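Local coordinates for type III restriction-modification enzyme EcoP15I Mod subunit (Escherichia coli, PDB 4ZCF), which methylates adenine at N6 within one strand of the 5'-CAGCAG-3' site, using S-adenosylmethionine, and joins the Res subunit for DNA restriction, at residues 176-181 with 208-213; 63-68 with 133-138; 202-207 with 243-248. All coordinates share one frame; numbering follows the deposited sequence.

Contact 1 of 3, residues 176-181 with 208-213; sequences TFIYPR and KLVCDE. With MN (manganese (II) ion), chain G.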
loop_
_atom_site.group_PDB
_atom_site.type_symbol
_atom_site.label_atom_id
_atom_site.label_comp_id
_atom_site.label_asym_id
_atom_site.label_seq_id
_atom_site.Cartn_x
_atom_site.Cartn_y
_atom_site.Cartn_z
ATOM N N THR A 176 -1.152 15.082 11.794
ATOM C CA THR A 176 -0.953 14.644 13.182
ATOM C C THR A 176 -2.194 13.844 13.603
ATOM O O THR A 176 -2.074 12.859 14.333
ATOM C CB THR A 176 -0.670 15.861 14.112
ATOM O OG1 THR A 176 0.347 16.684 13.536
ATOM C CG2 THR A 176 -0.253 15.448 15.532
ATOM N N PHE A 177 -3.378 14.271 13.137
ATOM C CA PHE A 177 -4.650 13.610 13.418
ATOM C C PHE A 177 -4.792 12.238 12.735
ATOM O O PHE A 177 -5.056 11.270 13.450
ATOM C CB PHE A 177 -5.843 14.548 13.148
ATOM C CG PHE A 177 -7.211 13.887 13.171
ATOM C CD1 PHE A 177 -7.713 13.329 14.342
ATOM C CD2 PHE A 177 -7.995 13.836 12.026
ATOM C CE1 PHE A 177 -8.959 12.707 14.357
ATOM C CE2 PHE A 177 -9.228 13.199 12.038
ATOM C CZ PHE A 177 -9.703 12.642 13.204
ATOM N N ILE A 178 -4.598 12.129 11.385
ATOM C CA ILE A 178 -4.760 10.821 10.700
ATOM C C ILE A 178 -3.672 9.789 10.897
ATOM O O ILE A 178 -4.008 8.611 10.957
ATOM C CB ILE A 178 -5.246 10.860 9.214
ATOM C CG1 ILE A 178 -4.421 11.822 8.367
ATOM C CG2 ILE A 178 -6.756 11.151 9.090
ATOM C CD1 ILE A 178 -3.141 11.276 7.817
ATOM N N TYR A 179 -2.371 10.195 10.880
ATOM C CA TYR A 179 -1.232 9.275 11.018
ATOM C C TYR A 179 -1.437 8.100 12.005
ATOM O O TYR A 179 -1.294 6.944 11.562
ATOM C CB TYR A 179 0.105 10.014 11.301
ATOM C CG TYR A 179 1.306 9.080 11.371
ATOM C CD1 TYR A 179 1.566 8.328 12.514
ATOM C CD2 TYR A 179 2.147 8.905 10.271
ATOM C CE1 TYR A 179 2.597 7.396 12.551
ATOM C CE2 TYR A 179 3.203 7.995 10.309
ATOM C CZ TYR A 179 3.424 7.243 11.454
ATOM O OH TYR A 179 4.445 6.322 11.527
ATOM N N PRO A 180 -1.704 8.314 13.333
ATOM C CA PRO A 180 -1.780 7.163 14.240
ATOM C C PRO A 180 -2.957 6.241 13.954
ATOM O O PRO A 180 -2.884 5.037 14.223
ATOM C CB PRO A 180 -1.845 7.812 15.611
ATOM C CG PRO A 180 -2.474 9.139 15.371
ATOM C CD PRO A 180 -1.884 9.581 14.084
ATOM N N ARG A 181 -4.036 6.807 13.407
ATOM C CA ARG A 181 -5.246 6.079 13.025
ATOM C C ARG A 181 -4.984 5.109 11.846
ATOM O O ARG A 181 -5.252 3.903 11.966
ATOM C CB ARG A 181 -6.376 7.073 12.762
ATOM C CG ARG A 181 -6.870 7.698 14.072
ATOM C CD ARG A 181 -7.478 9.059 13.905
ATOM N NE ARG A 181 -8.048 9.543 15.165
ATOM C CZ ARG A 181 -7.355 10.148 16.126
ATOM N NH1 ARG A 181 -6.049 10.379 15.974
ATOM N NH2 ARG A 181 -7.951 10.510 17.253
ATOM N N LYS A 208 -1.975 11.111 0.355
ATOM C CA LYS A 208 -1.375 10.182 -0.585
ATOM C C LYS A 208 0.084 9.985 -0.238
ATOM O O LYS A 208 0.554 8.843 -0.256
ATOM C CB LYS A 208 -1.529 10.687 -2.037
ATOM C CG LYS A 208 -2.703 10.083 -2.790
ATOM C CD LYS A 208 -2.497 8.590 -3.164
ATOM C CE LYS A 208 -1.661 8.359 -4.400
ATOM N NZ LYS A 208 -0.203 8.421 -4.104
ATOM N N LEU A 209 0.779 11.090 0.133
ATOM C CA LEU A 209 2.178 11.042 0.576
ATOM C C LEU A 209 2.367 10.359 1.936
ATOM O O LEU A 209 3.321 9.585 2.079
ATOM C CB LEU A 209 2.896 12.409 0.477
ATOM C CG LEU A 209 3.135 12.948 -0.974
ATOM C CD1 LEU A 209 4.043 14.135 -0.965
ATOM C CD2 LEU A 209 3.743 11.895 -1.886
ATOM N N VAL A 210 1.427 10.552 2.899
ATOM C CA VAL A 210 1.476 9.852 4.204
ATOM C C VAL A 210 1.134 8.367 4.068
ATOM O O VAL A 210 1.643 7.555 4.838
ATOM C CB VAL A 210 0.721 10.575 5.348
ATOM C CG1 VAL A 210 -0.756 10.246 5.357
ATOM C CG2 VAL A 210 1.338 10.264 6.700
ATOM N N CYS A 211 0.306 8.004 3.066
ATOM C CA CYS A 211 -0.062 6.612 2.789
ATOM C C CYS A 211 1.097 5.879 2.189
ATOM O O CYS A 211 1.257 4.673 2.407
ATOM C CB CYS A 211 -1.282 6.539 1.887
ATOM S SG CYS A 211 -2.844 6.736 2.755
ATOM N N ASP A 212 1.908 6.611 1.413
ATOM C CA ASP A 212 3.158 6.130 0.842
ATOM C C ASP A 212 4.079 5.759 1.996
ATOM O O ASP A 212 4.564 4.641 2.029
ATOM C CB ASP A 212 3.782 7.183 -0.084
ATOM C CG ASP A 212 3.107 7.333 -1.453
ATOM O OD1 ASP A 212 2.336 6.429 -1.841
ATOM O OD2 ASP A 212 3.397 8.340 -2.161
ATOM N N GLU A 213 4.179 6.625 3.015
ATOM C CA GLU A 213 4.975 6.388 4.222
ATOM C C GLU A 213 4.528 5.149 4.992
ATOM O O GLU A 213 5.340 4.235 5.181
ATOM C CB GLU A 213 4.909 7.630 5.146
ATOM C CG GLU A 213 6.245 8.293 5.419
ATOM C CD GLU A 213 7.059 7.571 6.465
ATOM O OE1 GLU A 213 6.549 7.395 7.597
ATOM O OE2 GLU A 213 8.195 7.152 6.143
HETATM MN MN MN G . 10.506 7.297 6.614
#

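Contact 2 of 3, residues 63-68 with 133-138; sequences KSYARL and FVYNDD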
loop_
_atom_site.group_PDB
_atom_site.type_symbol
_atom_site.label_atom_id
_atom_site.label_comp_id
_atom_site.label_asym_id
_atom_site.label_seq_id
_atom_site.Cartn_x
_atom_site.Cartn_y
_atom_site.Cartn_z
ATOM N N LYS A 63 4.949 15.127 13.642
ATOM C CA LYS A 63 5.229 13.787 13.143
ATOM C C LYS A 63 5.713 12.907 14.288
ATOM O O LYS A 63 5.275 11.758 14.388
ATOM C CB LYS A 63 6.267 13.828 12.003
ATOM C CG LYS A 63 6.380 12.515 11.243
ATOM C CD LYS A 63 7.121 12.644 9.914
ATOM C CE LYS A 63 7.266 11.277 9.263
ATOM N NZ LYS A 63 7.663 11.362 7.833
ATOM N N SER A 64 6.617 13.449 15.153
ATOM C CA SER A 64 7.153 12.743 16.331
ATOM C C SER A 64 6.066 12.508 17.367
ATOM O O SER A 64 6.087 11.468 18.029
ATOM C CB SER A 64 8.351 13.478 16.939
ATOM O OG SER A 64 8.163 14.879 17.070
ATOM N N TYR A 65 5.111 13.466 17.485
ATOM C CA TYR A 65 3.927 13.428 18.346
ATOM C C TYR A 65 2.931 12.369 17.842
ATOM O O TYR A 65 2.356 11.648 18.664
ATOM C CB TYR A 65 3.250 14.820 18.414
ATOM C CG TYR A 65 2.080 14.907 19.379
ATOM C CD1 TYR A 65 2.289 15.081 20.744
ATOM C CD2 TYR A 65 0.767 14.863 18.922
ATOM C CE1 TYR A 65 1.219 15.165 21.635
ATOM C CE2 TYR A 65 -0.311 14.974 19.800
ATOM C CZ TYR A 65 -0.081 15.114 21.159
ATOM O OH TYR A 65 -1.134 15.225 22.037
ATOM N N ALA A 66 2.701 12.297 16.510
ATOM C CA ALA A 66 1.814 11.299 15.881
ATOM C C ALA A 66 2.381 9.885 16.063
ATOM O O ALA A 66 1.621 8.962 16.329
ATOM C CB ALA A 66 1.617 11.607 14.408
ATOM N N ARG A 67 3.714 9.730 15.976
ATOM C CA ARG A 67 4.408 8.449 16.197
ATOM C C ARG A 67 4.237 7.938 17.663
ATOM O O ARG A 67 4.035 6.742 17.889
ATOM C CB ARG A 67 5.894 8.549 15.801
ATOM C CG ARG A 67 6.122 8.445 14.290
ATOM C CD ARG A 67 7.588 8.286 13.903
ATOM N NE ARG A 67 8.290 9.570 13.809
ATOM C CZ ARG A 67 9.127 10.051 14.729
ATOM N NH1 ARG A 67 9.390 9.354 15.830
ATOM N NH2 ARG A 67 9.710 11.230 14.552
ATOM N N LEU A 68 4.280 8.867 18.633
ATOM C CA LEU A 68 4.092 8.633 20.064
ATOM C C LEU A 68 2.654 8.158 20.329
ATOM O O LEU A 68 2.459 7.082 20.905
ATOM C CB LEU A 68 4.379 9.941 20.830
ATOM C CG LEU A 68 4.176 9.914 22.344
ATOM C CD1 LEU A 68 5.039 8.821 23.022
ATOM C CD2 LEU A 68 4.452 11.254 22.922
ATOM N N PHE A 133 -13.002 21.622 11.041
ATOM C CA PHE A 133 -11.892 20.776 11.474
ATOM C C PHE A 133 -10.893 21.642 12.234
ATOM O O PHE A 133 -10.445 22.681 11.741
ATOM C CB PHE A 133 -11.168 20.037 10.312
ATOM C CG PHE A 133 -9.866 19.376 10.748
ATOM C CD1 PHE A 133 -9.875 18.148 11.408
ATOM C CD2 PHE A 133 -8.643 20.036 10.601
ATOM C CE1 PHE A 133 -8.678 17.576 11.880
ATOM C CE2 PHE A 133 -7.456 19.468 11.087
ATOM C CZ PHE A 133 -7.487 18.248 11.734
ATOM N N VAL A 134 -10.518 21.155 13.410
ATOM C CA VAL A 134 -9.551 21.747 14.324
ATOM C C VAL A 134 -8.880 20.570 15.009
ATOM O O VAL A 134 -9.571 19.610 15.354
ATOM C CB VAL A 134 -10.190 22.775 15.343
ATOM C CG1 VAL A 134 -11.445 22.229 16.031
ATOM C CG2 VAL A 134 -9.185 23.248 16.384
ATOM N N TYR A 135 -7.548 20.607 15.167
ATOM C CA TYR A 135 -6.890 19.548 15.916
ATOM C C TYR A 135 -7.093 19.841 17.415
ATOM O O TYR A 135 -6.888 20.983 17.867
ATOM C CB TYR A 135 -5.379 19.440 15.631
ATOM C CG TYR A 135 -4.798 18.221 16.311
ATOM C CD1 TYR A 135 -4.401 18.267 17.649
ATOM C CD2 TYR A 135 -4.789 16.986 15.674
ATOM C CE1 TYR A 135 -4.008 17.114 18.326
ATOM C CE2 TYR A 135 -4.373 15.833 16.334
ATOM C CZ TYR A 135 -3.973 15.903 17.653
ATOM O OH TYR A 135 -3.579 14.755 18.276
ATOM N N ASN A 136 -7.484 18.793 18.169
ATOM C CA ASN A 136 -7.677 18.793 19.622
ATOM C C ASN A 136 -7.707 17.343 20.108
ATOM O O ASN A 136 -8.287 16.479 19.449
ATOM C CB ASN A 136 -8.980 19.551 20.061
ATOM C CG ASN A 136 -8.843 21.069 20.272
ATOM O OD1 ASN A 136 -7.816 21.602 20.741
ATOM N ND2 ASN A 136 -9.902 21.806 19.955
ATOM N N ASP A 137 -7.066 17.081 21.244
ATOM C CA ASP A 137 -7.065 15.768 21.870
ATOM C C ASP A 137 -7.151 15.898 23.407
ATOM O O ASP A 137 -7.163 17.018 23.939
ATOM C CB ASP A 137 -5.871 14.913 21.401
ATOM C CG ASP A 137 -4.488 15.406 21.786
ATOM O OD1 ASP A 137 -4.310 15.843 22.946
ATOM O OD2 ASP A 137 -3.561 15.255 20.969
ATOM N N ASP A 138 -7.222 14.752 24.105
ATOM C CA ASP A 138 -7.316 14.664 25.564
ATOM C C ASP A 138 -5.996 15.091 26.252
ATOM O O ASP A 138 -5.952 16.170 26.851
ATOM C CB ASP A 138 -7.746 13.242 25.973
ATOM C CG ASP A 138 -6.803 12.158 25.466
ATOM O OD1 ASP A 138 -6.763 11.933 24.224
ATOM O OD2 ASP A 138 -6.029 11.608 26.294
#

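Contact 3 of 3, residues 202-207 with 243-248; sequences NEFSQL and YIIVYT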
loop_
_atom_site.group_PDB
_atom_site.type_symbol
_atom_site.label_atom_id
_atom_site.label_comp_id
_atom_site.label_asym_id
_atom_site.label_seq_id
_atom_site.Cartn_x
_atom_site.Cartn_y
_atom_site.Cartn_z
ATOM N N ASN A 202 -8.281 19.395 -0.889
ATOM C CA ASN A 202 -7.582 20.023 0.230
ATOM C C ASN A 202 -6.394 19.236 0.761
ATOM O O ASN A 202 -5.301 19.797 0.846
ATOM C CB ASN A 202 -8.555 20.454 1.320
ATOM C CG ASN A 202 -9.515 21.488 0.824
ATOM O OD1 ASN A 202 -9.127 22.609 0.505
ATOM N ND2 ASN A 202 -10.773 21.105 0.646
ATOM N N GLU A 203 -6.582 17.928 1.015
ATOM C CA GLU A 203 -5.560 17.030 1.573
ATOM C C GLU A 203 -5.185 15.827 0.705
ATOM O O GLU A 203 -4.458 14.953 1.185
ATOM C CB GLU A 203 -5.978 16.550 2.986
ATOM C CG GLU A 203 -6.236 17.667 3.984
ATOM C CD GLU A 203 -5.030 18.515 4.340
ATOM O OE1 GLU A 203 -3.893 17.998 4.246
ATOM O OE2 GLU A 203 -5.218 19.697 4.713
ATOM N N PHE A 204 -5.653 15.777 -0.555
ATOM C CA PHE A 204 -5.372 14.657 -1.465
ATOM C C PHE A 204 -3.885 14.281 -1.543
ATOM O O PHE A 204 -3.549 13.149 -1.210
ATOM C CB PHE A 204 -6.012 14.867 -2.862
ATOM C CG PHE A 204 -5.683 13.846 -3.934
ATOM C CD1 PHE A 204 -5.728 12.481 -3.662
ATOM C CD2 PHE A 204 -5.393 14.246 -5.231
ATOM C CE1 PHE A 204 -5.453 11.539 -4.658
ATOM C CE2 PHE A 204 -5.105 13.296 -6.226
ATOM C CZ PHE A 204 -5.138 11.953 -5.929
ATOM N N SER A 205 -3.007 15.232 -1.926
ATOM C CA SER A 205 -1.551 15.026 -2.062
ATOM C C SER A 205 -0.878 14.663 -0.750
ATOM O O SER A 205 -0.127 13.687 -0.716
ATOM C CB SER A 205 -0.889 16.249 -2.686
ATOM O OG SER A 205 -1.765 16.864 -3.616
ATOM N N GLN A 206 -1.204 15.394 0.341
ATOM C CA GLN A 206 -0.683 15.170 1.711
ATOM C C GLN A 206 -1.042 13.811 2.279
ATOM O O GLN A 206 -0.198 13.194 2.930
ATOM C CB GLN A 206 -1.148 16.264 2.669
ATOM C CG GLN A 206 -0.452 17.612 2.439
ATOM C CD GLN A 206 -0.974 18.437 1.273
ATOM O OE1 GLN A 206 -1.982 18.129 0.598
ATOM N NE2 GLN A 206 -0.293 19.532 1.035
ATOM N N LEU A 207 -2.275 13.322 2.030
ATOM C CA LEU A 207 -2.708 11.994 2.483
ATOM C C LEU A 207 -2.035 10.920 1.667
ATOM O O LEU A 207 -1.603 9.915 2.223
ATOM C CB LEU A 207 -4.223 11.861 2.338
ATOM C CG LEU A 207 -4.854 10.473 2.514
ATOM C CD1 LEU A 207 -4.735 9.941 3.992
ATOM C CD2 LEU A 207 -6.272 10.492 1.994
ATOM N N TYR A 243 -12.132 12.362 -4.474
ATOM C CA TYR A 243 -11.370 11.137 -4.699
ATOM C C TYR A 243 -11.595 10.054 -3.670
ATOM O O TYR A 243 -12.128 10.298 -2.606
ATOM C CB TYR A 243 -9.850 11.465 -4.770
ATOM C CG TYR A 243 -9.485 12.689 -5.594
ATOM C CD1 TYR A 243 -9.206 12.579 -6.953
ATOM C CD2 TYR A 243 -9.393 13.948 -5.008
ATOM C CE1 TYR A 243 -8.896 13.703 -7.722
ATOM C CE2 TYR A 243 -9.078 15.082 -5.768
ATOM C CZ TYR A 243 -8.808 14.949 -7.122
ATOM O OH TYR A 243 -8.493 16.047 -7.885
ATOM N N ILE A 244 -11.157 8.856 -4.007
ATOM C CA ILE A 244 -11.113 7.653 -3.183
ATOM C C ILE A 244 -9.729 7.027 -3.464
ATOM O O ILE A 244 -9.517 6.485 -4.550
ATOM C CB ILE A 244 -12.302 6.664 -3.407
ATOM C CG1 ILE A 244 -13.683 7.428 -3.329
ATOM C CG2 ILE A 244 -12.222 5.472 -2.402
ATOM C CD1 ILE A 244 -14.987 6.661 -3.552
ATOM N N ILE A 245 -8.773 7.209 -2.521
ATOM C CA ILE A 245 -7.436 6.622 -2.601
ATOM C C ILE A 245 -7.529 5.161 -2.105
ATOM O O ILE A 245 -8.262 4.886 -1.169
ATOM C CB ILE A 245 -6.295 7.454 -1.939
ATOM C CG1 ILE A 245 -6.162 7.190 -0.461
ATOM C CG2 ILE A 245 -6.370 8.961 -2.243
ATOM C CD1 ILE A 245 -4.797 7.536 0.035
ATOM N N VAL A 246 -6.867 4.222 -2.789
ATOM C CA VAL A 246 -6.940 2.789 -2.463
ATOM C C VAL A 246 -5.520 2.238 -2.256
ATOM O O VAL A 246 -4.625 2.533 -3.048
ATOM C CB VAL A 246 -7.730 2.004 -3.559
ATOM C CG1 VAL A 246 -7.963 0.558 -3.163
ATOM C CG2 VAL A 246 -9.054 2.678 -3.892
ATOM N N TYR A 247 -5.302 1.505 -1.166
ATOM C CA TYR A 247 -4.013 0.876 -0.852
ATOM C C TYR A 247 -4.287 -0.543 -0.382
ATOM O O TYR A 247 -5.400 -0.873 -0.005
ATOM C CB TYR A 247 -3.216 1.661 0.229
ATOM C CG TYR A 247 -2.456 2.879 -0.268
ATOM C CD1 TYR A 247 -3.125 4.047 -0.625
ATOM C CD2 TYR A 247 -1.067 2.870 -0.363
ATOM C CE1 TYR A 247 -2.440 5.154 -1.116
ATOM C CE2 TYR A 247 -0.370 3.974 -0.857
ATOM C CZ TYR A 247 -1.061 5.121 -1.210
ATOM O OH TYR A 247 -0.396 6.242 -1.635
ATOM N N THR A 248 -3.273 -1.382 -0.447
ATOM C CA THR A 248 -3.316 -2.777 -0.033
ATOM C C THR A 248 -2.297 -2.972 1.087
ATOM O O THR A 248 -1.421 -2.120 1.253
ATOM C CB THR A 248 -3.131 -3.695 -1.257
ATOM O OG1 THR A 248 -3.261 -5.057 -0.868
ATOM C CG2 THR A 248 -1.828 -3.470 -1.981
#

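Contact 1 of 3, residues 176-181 with 208-213
Val-210 meets two residues of helix 171-188 at once, one with each of its methyl groups. Its CG1 lies 3.6 Å from CD1 of Ile-178, and its CG2 lies 3.9 Å from CD2 of Tyr-179, approaching the ring at its rim and near its plane rather than over a face. A beta-branched residue suits this place, because its two methyls diverge straight from CB and serve two neighbours without a long, flexible chain. Tyr-179 swings its ring across to the other helix by setting CG opposite the backbone N (chi1 -177°). Farther along the same rim, CE2 of Tyr-179 stands 4.3 Å from OE1 of Glu-213, an approach that would bring the slightly positive C-H edge of the ring near a negative carboxylate. The other oxygen, OE2 of Glu-213, binds a manganese ion at 2.4 Å, so a single carboxylate faces the tyrosine with one oxygen and the metal with the other. His-168 of the restriction subunit also packs against Glu-213.

Behind this first shell, Trp-60 touches both Tyr-179 and Val-210, while Ala-66 and Arg-67 of helix 63-71 lie against Tyr-179. Pro-180, which has no N-H to give, sits where helix 171-188 kinks. The next residue, Arg-181, forms a salt bridge with Asp-101 and a hydrogen bond with Asn-102, tying this helix to the region at the start of helix 102-113. The segment axes come within 10.9 Å and cross at -32°, both running in the same general direction. Such side-by-side, roughly parallel helices following successive strands are characteristic of the Rossmann-like methyltransferase fold, in which helix 171-188 is the beta-alpha-beta crossover from strand 117-122 to its parallel neighbour 193-199.

Contact 2 of 3, residues 63-68 with 133-138
Tyr-65 and Tyr-135 both direct their hydroxyls at one carboxylate oxygen, OD2 of Asp-137. The polar part of the contact is therefore a pair of hydrogen bonds to a shared acceptor. Tyr-65 OH donates to Asp-137 OD2 over 2.7 Å, arriving on the syn side and 16° out of the carboxylate plane. Tyr-135 OH donates to the same OD2, also over 2.7 Å, and uses the anti lone pair, pointing away from OD1. The two donors thus come from different sides of the oxygen and do not compete. The ring of Tyr-65 and the carboxylate lie nearly coplanar, their planes 18° apart, with the acid met at the ring's hydroxyl end. Asp-137 presents its carboxylate to both rings by placing CG between its backbone N and carbonyl carbon (chi1 65°). Without this carboxylate, as with an alanine here, the hydroxyls of Tyr-65 and Tyr-135 would probably be left without their common acceptor, and helix 63-71 without its hydrogen-bonded link to the loop.

The van der Waals part is slighter: CE2 of Tyr-65 lies 4.3 Å from CZ of Tyr-135, and the hydroxyl of Tyr-135 sits at the edge of the Tyr-65 ring, near its plane. Tyrosine fits both places, since each ring fills space among helices while its hydroxyl reaches the acid: Thr-164 touches both rings, Thr-176 and Leu-146 pack on Tyr-65, and Phe-177 packs on Tyr-135.

Helix 63-71 is thereby fastened to the loop that follows strand 117-122. That loop leads on from residues 123-126, the DPPY motif of amino-methyltransferases, which is predicted to bind S-adenosylmethionine.

Contact 3 of 3, residues 202-207 with 243-248
Phe-204, in the first turn of helix 204-215, lays one face of its ring against the ring of Tyr-243 in strand 241-248. The stack is face to face and slightly displaced, with centroids 4.1 Å apart and planes at 10°. The phenyl ring also has its edge occupied: CG2 of Ile-245 approaches CE1 of Phe-204 to 3.6 Å, close to the ring plane. A flat aromatic residue suits this position because its face and its rim can meet different neighbours. Tyr-243 and Ile-245, two apart on the strand, both point toward the helix, whereas Ile-244 between them turns away.

In this methyltransferase sheet, strand 241-248 runs antiparallel between the parallel strands 193-199 and 220-227, the inserted-strand signature of the class I fold. Helix 204-215 links those two parallel strands and packs across the inserted one.

Ile-245 completes its packing with CD1, which lies 3.8 Å from CD2 of Leu-207, one turn along the helix. Leu-207 brings its branch there with CG opposite the backbone N (chi1 169°), and Ile-197 and Ile-199 touch it as well. Phe-204 and Tyr-243 each meet their own counterpart in the second Mod subunit, so the stack lies at the dimer interface.

How the contacts relate
From the N terminus, helix 63-71 comes first, and contact 2 closes when the chain, having laid down strands 76-80, 96-99 and 117-122, returns with 133-138. Contact 1 then opens at 176-181 and contact 3 at 202-207; 208-213 closes contact 1 before 243-248 closes contact 3, so these two loops cross, sharing helix 204-215. Contact 2 stands in series with both. Helix 171-188 joins contacts 1 and 2, since Thr-176 and Tyr-179 pack on helix 63-71 and Phe-177 on Tyr-135. Between contacts 1 and 3, Asp-212 probably hydrogen-bonds Tyr-247. Together they tie helix 63-71, two crossover helices and the sheet.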